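Side-chain contacts in L-glyceraldehyde 3-phosphate reductase (Clostridium beijerinckii, PDB 6HG6), which reduces aldehydes with NADPH as cofactor and is linked to the detoxification of furfural: residues A279-S284 and I315-E320; Y196-R201 and R265-I270. One frame throughout, in Å; residues are numbered along the deposited sequence.

In the fold
From the N terminus, six strands of the (beta/alpha)8 barrel are laid down before either contact begins. Interaction 2 starts in the loop after strand 189-195 and closes on helix 258-273, enclosing strand 218-222 and the unmodelled residues 239-255. Only then does interaction 1 open, on helix 278-286; it closes beyond strand 294-297, the last of the barrel, at the turn into helix 319-329. The two loops are therefore in series, neither nested nor crossed. Their centres are 9 Å apart, and they touch: Met281 CE approaches Leu267 O at 3.4 Å and Met281 SD lies 3.7 Å from Ile270 CG2, so the two contacts adjoin where the successive helices 258-273 and 278-286 pack on each other.

Interaction 1 (A279-S284 and I315-E320); sequences AQMALS and IGFTDE. With NDP (NADPH dihydro-nicotinamide-adenine-dinucleotide phosphate), chain B.
Phe317 sets the far edge of its ring against helix 278-286, between Ser284 and Met281, which are spaced three residues apart on one side of that helix. Its CE1 lies 3.7 Å from Ser284 C and 3.9 Å from Ser284 CB, while CE2 is 3.8 Å from Met281 CG, which sits in the ring plane. The ring thus meets the helix edge-on, and CZ comes within 3.8 Å of Met281 O. Met281 presents its CG because that atom stands anti to the backbone N (chi1 -176°), and the bend at chi3 carries CE onward to helix 258-273. At Ser284 the chain segments run closest, with Ser284 O 3.9 Å from Ile315 CA; CB and CG2 of Ile315 lie beside that same oxygen, CB at 4.0 Å. Around the ring, Leu322 and Ile325 of helix 319-329 add apolar packing and Arg274 a cation-pi contact. The segment 315-320 ends in that helix, with Thr318 as its N-cap bonding Glu321 N. At the other end of the segment 279-284, Ala279 CB touches NADPH N1A at 3.8 Å, tying this helix to the adenine pocket. Ser284 OG is hydrogen-bonded to Gln276 NE2 and Ile311 O, both outside this pair; what joins the two segments is van der Waals contact between an aromatic edge and methylene and backbone atoms.

Interaction 2 (Y196-R201 and R265-I270); sequences YSIFDR and RRLNNI
Phe199 and Leu267 each carry CG anti to their own carbonyl carbon, at chi1 -74° and -70°, and these torsions bring the two side chains at each other from opposite directions. The setting is the rim of the (beta/alpha)8 barrel: the loop after strand 189-195 makes a type I beta turn from Ser197 to Asp200, and Leu267 projects toward it from helix 258-273. Backbones stay well apart, with Ile198 CA and Leu267 CA 9.4 Å from each other, so side chains alone span the gap. The CD1 methyl of Leu267 does the touching on the helix side. It lies 3.6 Å from Phe199 CZ, and 4.0 Å from Ile198 CG2, whose side chain slides past the leucine in the reverse direction. One methyl thus meets two consecutive residues of the turn, at the CZ corner of the Phe199 ring and the CG2 branch of Ile198, the two contacts lying roughly at right angles about it. Leu230 packs on both Phe199 and Leu267, Lys260 makes a cation-pi contact with the phenylalanine ring, and Ile328 of helix 319-329 touches the leucine, which places the contact among helices 258-273 and 319-329 and two loops.

The turn that presents these groups is held by its own polar bonds. Asp200 N donates to Ser197 O at 3.0 Å, and Ser197 N returns the bond to Asp200 O at 3.2 Å. A weak bond joins Phe199 N to Ser197 OG. Arg201 anchors the middle of the turn while its NH1 and NH2 form salt bridges with Asp326 and Glu204. Its NE points almost straight at Ile198 O, 2.8 Å away with an N-H...O angle of 171°, and approaches from above the carbonyl plane.

Interaction 1 (A279-S284 and I315-E320)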
loop_
_atom_site.group_PDB
_atom_site.type_symbol
_atom_site.label_atom_id
_atom_site.label_comp_id
_atom_site.label_asym_id
_atom_site.label_seq_id
_atom_site.Cartn_x
_atom_site.Cartn_y
_atom_site.Cartn_z
ATOM N N ALA A 279 -1.895 -16.030 -7.378
ATOM C CA ALA A 279 -1.470 -14.654 -7.039
ATOM C C ALA A 279 -2.379 -13.654 -7.746
ATOM O O ALA A 279 -2.848 -12.683 -7.093
ATOM C CB ALA A 279 -0.032 -14.404 -7.429
ATOM N N GLN A 280 -2.609 -13.867 -9.040
ATOM C CA GLN A 280 -3.452 -12.941 -9.833
ATOM C C GLN A 280 -4.876 -12.923 -9.268
ATOM O O GLN A 280 -5.418 -11.827 -9.117
ATOM C CB GLN A 280 -3.461 -13.311 -11.301
ATOM C CG GLN A 280 -2.206 -12.870 -12.029
ATOM C CD GLN A 280 -2.269 -13.328 -13.464
ATOM O OE1 GLN A 280 -2.718 -14.432 -13.756
ATOM N NE2 GLN A 280 -1.949 -12.401 -14.359
ATOM N N MET A 281 -5.434 -14.082 -8.903
ATOM C CA MET A 281 -6.815 -14.101 -8.372
ATOM C C MET A 281 -6.841 -13.409 -7.009
ATOM O O MET A 281 -7.821 -12.709 -6.701
ATOM C CB MET A 281 -7.347 -15.514 -8.206
ATOM C CG MET A 281 -8.772 -15.487 -7.763
ATOM S SD MET A 281 -9.502 -17.118 -7.637
ATOM C CE MET A 281 -8.808 -17.666 -6.072
ATOM N N ALA A 282 -5.796 -13.603 -6.201
ATOM C CA ALA A 282 -5.709 -13.003 -4.859
ATOM C C ALA A 282 -5.730 -11.477 -4.998
ATOM O O ALA A 282 -6.361 -10.830 -4.144
ATOM C CB ALA A 282 -4.473 -13.503 -4.130
ATOM N N LEU A 283 -5.045 -10.929 -6.014
ATOM C CA LEU A 283 -5.006 -9.463 -6.250
ATOM C C LEU A 283 -6.386 -8.998 -6.725
ATOM O O LEU A 283 -6.881 -8.011 -6.180
ATOM C CB LEU A 283 -3.941 -9.097 -7.281
ATOM C CG LEU A 283 -2.497 -9.427 -6.906
ATOM C CD1 LEU A 283 -1.570 -8.975 -8.024
ATOM C CD2 LEU A 283 -2.099 -8.787 -5.601
ATOM N N SER A 284 -6.986 -9.720 -7.665
ATOM C CA SER A 284 -8.342 -9.407 -8.191
ATOM C C SER A 284 -9.355 -9.438 -7.042
ATOM O O SER A 284 -10.221 -8.568 -6.995
ATOM C CB SER A 284 -8.751 -10.312 -9.272
ATOM O OG SER A 284 -7.849 -10.218 -10.344
ATOM N N ILE A 315 -11.465 -8.206 -11.992
ATOM C CA ILE A 315 -11.807 -7.978 -10.551
ATOM C C ILE A 315 -13.245 -8.449 -10.291
ATOM O O ILE A 315 -13.686 -8.390 -9.130
ATOM C CB ILE A 315 -11.552 -6.524 -10.150
ATOM C CG1 ILE A 315 -12.430 -5.526 -10.918
ATOM C CG2 ILE A 315 -10.063 -6.221 -10.322
ATOM C CD1 ILE A 315 -12.325 -4.103 -10.410
ATOM N N GLY A 316 -13.930 -8.904 -11.339
ATOM C CA GLY A 316 -15.288 -9.473 -11.228
ATOM C C GLY A 316 -15.283 -10.948 -10.859
ATOM O O GLY A 316 -14.554 -11.727 -11.484
ATOM N N PHE A 317 -16.186 -11.340 -9.971
ATOM C CA PHE A 317 -16.323 -12.718 -9.465
ATOM C C PHE A 317 -17.800 -13.087 -9.475
ATOM O O PHE A 317 -18.593 -12.214 -9.106
ATOM C CB PHE A 317 -15.798 -12.793 -8.035
ATOM C CG PHE A 317 -14.299 -12.765 -7.918
ATOM C CD1 PHE A 317 -13.602 -11.583 -8.012
ATOM C CD2 PHE A 317 -13.576 -13.941 -7.786
ATOM C CE1 PHE A 317 -12.216 -11.568 -7.896
ATOM C CE2 PHE A 317 -12.195 -13.918 -7.651
ATOM C CZ PHE A 317 -11.512 -12.739 -7.733
ATOM N N THR A 318 -18.106 -14.329 -9.791
ATOM C CA THR A 318 -19.484 -14.889 -9.711
ATOM C C THR A 318 -19.791 -15.050 -8.206
ATOM O O THR A 318 -18.779 -15.284 -7.359
ATOM C CB THR A 318 -19.614 -16.211 -10.477
ATOM O OG1 THR A 318 -18.857 -17.316 -9.877
ATOM C CG2 THR A 318 -19.214 -16.072 -11.933
ATOM N N ASP A 319 -21.114 -15.088 -7.865
ATOM C CA ASP A 319 -21.543 -15.348 -6.459
ATOM C C ASP A 319 -21.013 -16.749 -6.066
ATOM O O ASP A 319 -20.556 -16.913 -4.908
ATOM C CB ASP A 319 -23.061 -15.148 -6.297
ATOM C CG ASP A 319 -23.531 -13.698 -6.461
ATOM O OD1 ASP A 319 -22.748 -12.786 -6.187
ATOM O OD2 ASP A 319 -24.685 -13.491 -6.897
ATOM N N GLU A 320 -20.867 -17.642 -7.048
ATOM C CA GLU A 320 -20.365 -19.028 -6.774
ATOM C C GLU A 320 -18.846 -18.988 -6.389
ATOM O O GLU A 320 -18.421 -19.859 -5.415
ATOM C CB GLU A 320 -20.529 -19.974 -7.954
ATOM C CG GLU A 320 -20.084 -21.384 -7.628
ATOM C CD GLU A 320 -20.395 -22.364 -8.746
ATOM O OE1 GLU A 320 -20.063 -21.977 -9.885
ATOM O OE2 GLU A 320 -20.999 -23.470 -8.502
HETATM P PA NDP B . 2.459 -8.897 -1.518
HETATM O O1A NDP B . 1.515 -9.594 -0.595
HETATM O O2A NDP B . 2.090 -8.386 -2.874
HETATM O O5B NDP B . 3.826 -9.738 -1.628
HETATM C C5B NDP B . 4.890 -9.257 -2.492
HETATM C C4B NDP B . 5.869 -10.373 -2.747
HETATM O O4B NDP B . 5.137 -11.497 -3.301
HETATM C C3B NDP B . 6.994 -10.091 -3.752
HETATM O O3B NDP B . 8.153 -9.509 -3.161
HETATM C C2B NDP B . 7.279 -11.493 -4.275
HETATM O O2B NDP B . 8.073 -12.153 -3.293
HETATM C C1B NDP B . 5.886 -12.110 -4.323
HETATM N N9A NDP B . 5.149 -11.913 -5.566
HETATM C C8A NDP B . 4.674 -10.732 -6.080
HETATM N N7A NDP B . 3.996 -10.880 -7.190
HETATM C C5A NDP B . 4.022 -12.247 -7.427
HETATM C C6A NDP B . 3.476 -13.042 -8.454
HETATM N N6A NDP B . 2.772 -12.551 -9.471
HETATM N N1A NDP B . 3.678 -14.384 -8.385
HETATM C C2A NDP B . 4.387 -14.871 -7.357
HETATM N N3A NDP B . 4.939 -14.221 -6.334
HETATM C C4A NDP B . 4.719 -12.897 -6.425
HETATM O O3 NDP B . 2.960 -7.555 -0.765
HETATM P PN NDP B . 3.927 -7.235 0.470
HETATM O O1N NDP B . 5.321 -7.206 -0.060
HETATM O O2N NDP B . 3.597 -8.079 1.658
HETATM O O5D NDP B . 3.462 -5.725 0.795
HETATM C C5D NDP B . 3.309 -4.812 -0.322
HETATM C C4D NDP B . 3.491 -3.395 0.168
HETATM O O4D NDP B . 2.484 -3.101 1.154
HETATM C C3D NDP B . 4.793 -3.087 0.904
HETATM O O3D NDP B . 5.861 -2.923 -0.018
HETATM C C2D NDP B . 4.387 -1.802 1.635
HETATM O O2D NDP B . 4.439 -0.707 0.759
HETATM C C1D NDP B . 2.948 -2.100 2.046
HETATM N N1N NDP B . 2.851 -2.606 3.439
HETATM C C2N NDP B . 2.283 -1.819 4.411
HETATM C C3N NDP B . 2.403 -2.095 5.745
HETATM C C7N NDP B . 1.755 -1.175 6.745
HETATM O O7N NDP B . 1.214 -0.114 6.379
HETATM N N7N NDP B . 1.816 -1.540 8.026
HETATM C C4N NDP B . 3.185 -3.322 6.129
HETATM C C5N NDP B . 3.573 -4.200 5.005
HETATM C C6N NDP B . 3.332 -3.862 3.757
HETATM P P2B NDP B . 9.130 -13.258 -3.818
HETATM O O1X NDP B . 9.616 -12.995 -5.229
HETATM O O2X NDP B . 10.264 -13.189 -2.807
HETATM O O3X NDP B . 8.324 -14.544 -3.710
#

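Interaction 2 (Y196-R201 and R265-I270)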
loop_
_atom_site.group_PDB
_atom_site.type_symbol
_atom_site.label_atom_id
_atom_site.label_comp_id
_atom_site.label_asym_id
_atom_site.label_seq_id
_atom_site.Cartn_x
_atom_site.Cartn_y
_atom_site.Cartn_z
ATOM N N TYR A 196 -5.035 -6.777 3.948
ATOM C CA TYR A 196 -6.266 -7.442 3.452
ATOM C C TYR A 196 -5.905 -8.500 2.432
ATOM O O TYR A 196 -5.152 -8.180 1.511
ATOM C CB TYR A 196 -7.190 -6.397 2.833
ATOM C CG TYR A 196 -8.592 -6.842 2.517
ATOM C CD1 TYR A 196 -9.312 -7.678 3.357
ATOM C CD2 TYR A 196 -9.237 -6.393 1.372
ATOM C CE1 TYR A 196 -10.610 -8.081 3.045
ATOM C CE2 TYR A 196 -10.544 -6.740 1.081
ATOM C CZ TYR A 196 -11.245 -7.591 1.911
ATOM O OH TYR A 196 -12.529 -7.944 1.586
ATOM N N SER A 197 -6.402 -9.711 2.617
ATOM C CA SER A 197 -6.194 -10.817 1.658
ATOM C C SER A 197 -7.336 -11.806 1.807
ATOM O O SER A 197 -8.087 -11.725 2.776
ATOM C CB SER A 197 -4.897 -11.526 1.890
ATOM O OG SER A 197 -4.972 -12.231 3.114
ATOM N N ILE A 198 -7.389 -12.766 0.910
ATOM C CA ILE A 198 -8.333 -13.900 1.071
ATOM C C ILE A 198 -8.155 -14.524 2.468
ATOM O O ILE A 198 -9.179 -14.949 3.039
ATOM C CB ILE A 198 -8.124 -14.899 -0.071
ATOM C CG1 ILE A 198 -8.654 -14.290 -1.373
ATOM C CG2 ILE A 198 -8.767 -16.232 0.246
ATOM C CD1 ILE A 198 -8.378 -15.107 -2.603
ATOM N N PHE A 199 -6.928 -14.574 3.012
ATOM C CA PHE A 199 -6.628 -15.208 4.328
ATOM C C PHE A 199 -6.659 -14.219 5.507
ATOM O O PHE A 199 -6.594 -14.683 6.677
ATOM C CB PHE A 199 -5.289 -15.939 4.276
ATOM C CG PHE A 199 -5.335 -17.228 3.509
ATOM C CD1 PHE A 199 -6.326 -18.155 3.757
ATOM C CD2 PHE A 199 -4.405 -17.495 2.521
ATOM C CE1 PHE A 199 -6.369 -19.351 3.060
ATOM C CE2 PHE A 199 -4.443 -18.696 1.823
ATOM C CZ PHE A 199 -5.450 -19.600 2.063
ATOM N N ASP A 200 -6.820 -12.929 5.269
ATOM C CA ASP A 200 -6.874 -11.940 6.367
ATOM C C ASP A 200 -8.074 -11.023 6.159
ATOM O O ASP A 200 -7.970 -10.059 5.386
ATOM C CB ASP A 200 -5.560 -11.176 6.489
ATOM C CG ASP A 200 -5.536 -10.317 7.730
ATOM O OD1 ASP A 200 -6.596 -10.155 8.364
ATOM O OD2 ASP A 200 -4.453 -9.827 8.057
ATOM N N ARG A 201 -9.150 -11.304 6.885
ATOM C CA ARG A 201 -10.428 -10.567 6.767
ATOM C C ARG A 201 -10.564 -9.523 7.865
ATOM O O ARG A 201 -11.710 -9.115 8.148
ATOM C CB ARG A 201 -11.571 -11.578 6.844
ATOM C CG ARG A 201 -11.464 -12.695 5.820
ATOM C CD ARG A 201 -11.254 -12.218 4.386
ATOM N NE ARG A 201 -11.408 -13.344 3.465
ATOM C CZ ARG A 201 -12.545 -13.755 2.897
ATOM N NH1 ARG A 201 -12.518 -14.813 2.111
ATOM N NH2 ARG A 201 -13.699 -13.144 3.105
ATOM N N ARG A 265 -4.531 -25.324 -2.527
ATOM C CA ARG A 265 -4.778 -26.172 -3.709
ATOM C C ARG A 265 -6.166 -25.816 -4.306
ATOM O O ARG A 265 -6.267 -25.847 -5.572
ATOM C CB ARG A 265 -4.715 -27.661 -3.344
ATOM C CG ARG A 265 -4.912 -28.580 -4.539
ATOM C CD ARG A 265 -5.022 -30.029 -4.118
ATOM N NE ARG A 265 -6.294 -30.324 -3.454
ATOM C CZ ARG A 265 -7.458 -30.540 -4.084
ATOM N NH1 ARG A 265 -7.523 -30.464 -5.411
ATOM N NH2 ARG A 265 -8.561 -30.796 -3.385
ATOM N N ARG A 266 -7.187 -25.744 -3.428
ATOM C CA ARG A 266 -8.591 -25.484 -3.850
ATOM C C ARG A 266 -8.739 -24.047 -4.374
ATOM O O ARG A 266 -9.505 -23.857 -5.314
ATOM C CB ARG A 266 -9.582 -25.716 -2.706
ATOM C CG ARG A 266 -9.681 -27.157 -2.225
ATOM C CD ARG A 266 -10.550 -27.184 -0.982
ATOM N NE ARG A 266 -11.898 -27.676 -1.202
ATOM C CZ ARG A 266 -12.977 -27.441 -0.440
ATOM N NH1 ARG A 266 -12.927 -26.633 0.608
ATOM N NH2 ARG A 266 -14.124 -28.035 -0.750
ATOM N N LEU A 267 -8.053 -23.064 -3.790
ATOM C CA LEU A 267 -8.148 -21.650 -4.267
ATOM C C LEU A 267 -7.499 -21.548 -5.666
ATOM O O LEU A 267 -8.071 -20.958 -6.630
ATOM C CB LEU A 267 -7.474 -20.676 -3.291
ATOM C CG LEU A 267 -8.200 -20.490 -1.963
ATOM C CD1 LEU A 267 -7.323 -19.723 -0.992
ATOM C CD2 LEU A 267 -9.545 -19.803 -2.143
ATOM N N ASN A 268 -6.369 -22.305 -5.804
ATOM C CA ASN A 268 -5.612 -22.276 -7.075
ATOM C C ASN A 268 -6.477 -22.897 -8.188
ATOM O O ASN A 268 -6.325 -22.478 -9.347
ATOM C CB ASN A 268 -4.285 -23.015 -6.946
ATOM C CG ASN A 268 -3.477 -22.942 -8.217
ATOM O OD1 ASN A 268 -3.103 -21.860 -8.644
ATOM N ND2 ASN A 268 -3.207 -24.093 -8.802
ATOM N N ASN A 269 -7.336 -23.868 -7.842
ATOM C CA ASN A 269 -8.263 -24.480 -8.837
ATOM C C ASN A 269 -9.279 -23.421 -9.292
ATOM O O ASN A 269 -9.639 -23.413 -10.534
ATOM C CB ASN A 269 -8.916 -25.760 -8.306
ATOM C CG ASN A 269 -7.950 -26.930 -8.317
ATOM O OD1 ASN A 269 -6.889 -26.889 -9.299
ATOM N ND2 ASN A 269 -8.385 -28.062 -7.284
ATOM N N ILE A 270 -9.768 -22.594 -8.361
ATOM C CA ILE A 270 -10.713 -21.499 -8.722
ATOM C C ILE A 270 -9.984 -20.506 -9.654
ATOM O O ILE A 270 -10.583 -20.056 -10.705
ATOM C CB ILE A 270 -11.288 -20.834 -7.466
ATOM C CG1 ILE A 270 -12.062 -21.860 -6.636
ATOM C CG2 ILE A 270 -12.138 -19.643 -7.838
ATOM C CD1 ILE A 270 -12.438 -21.389 -5.272
#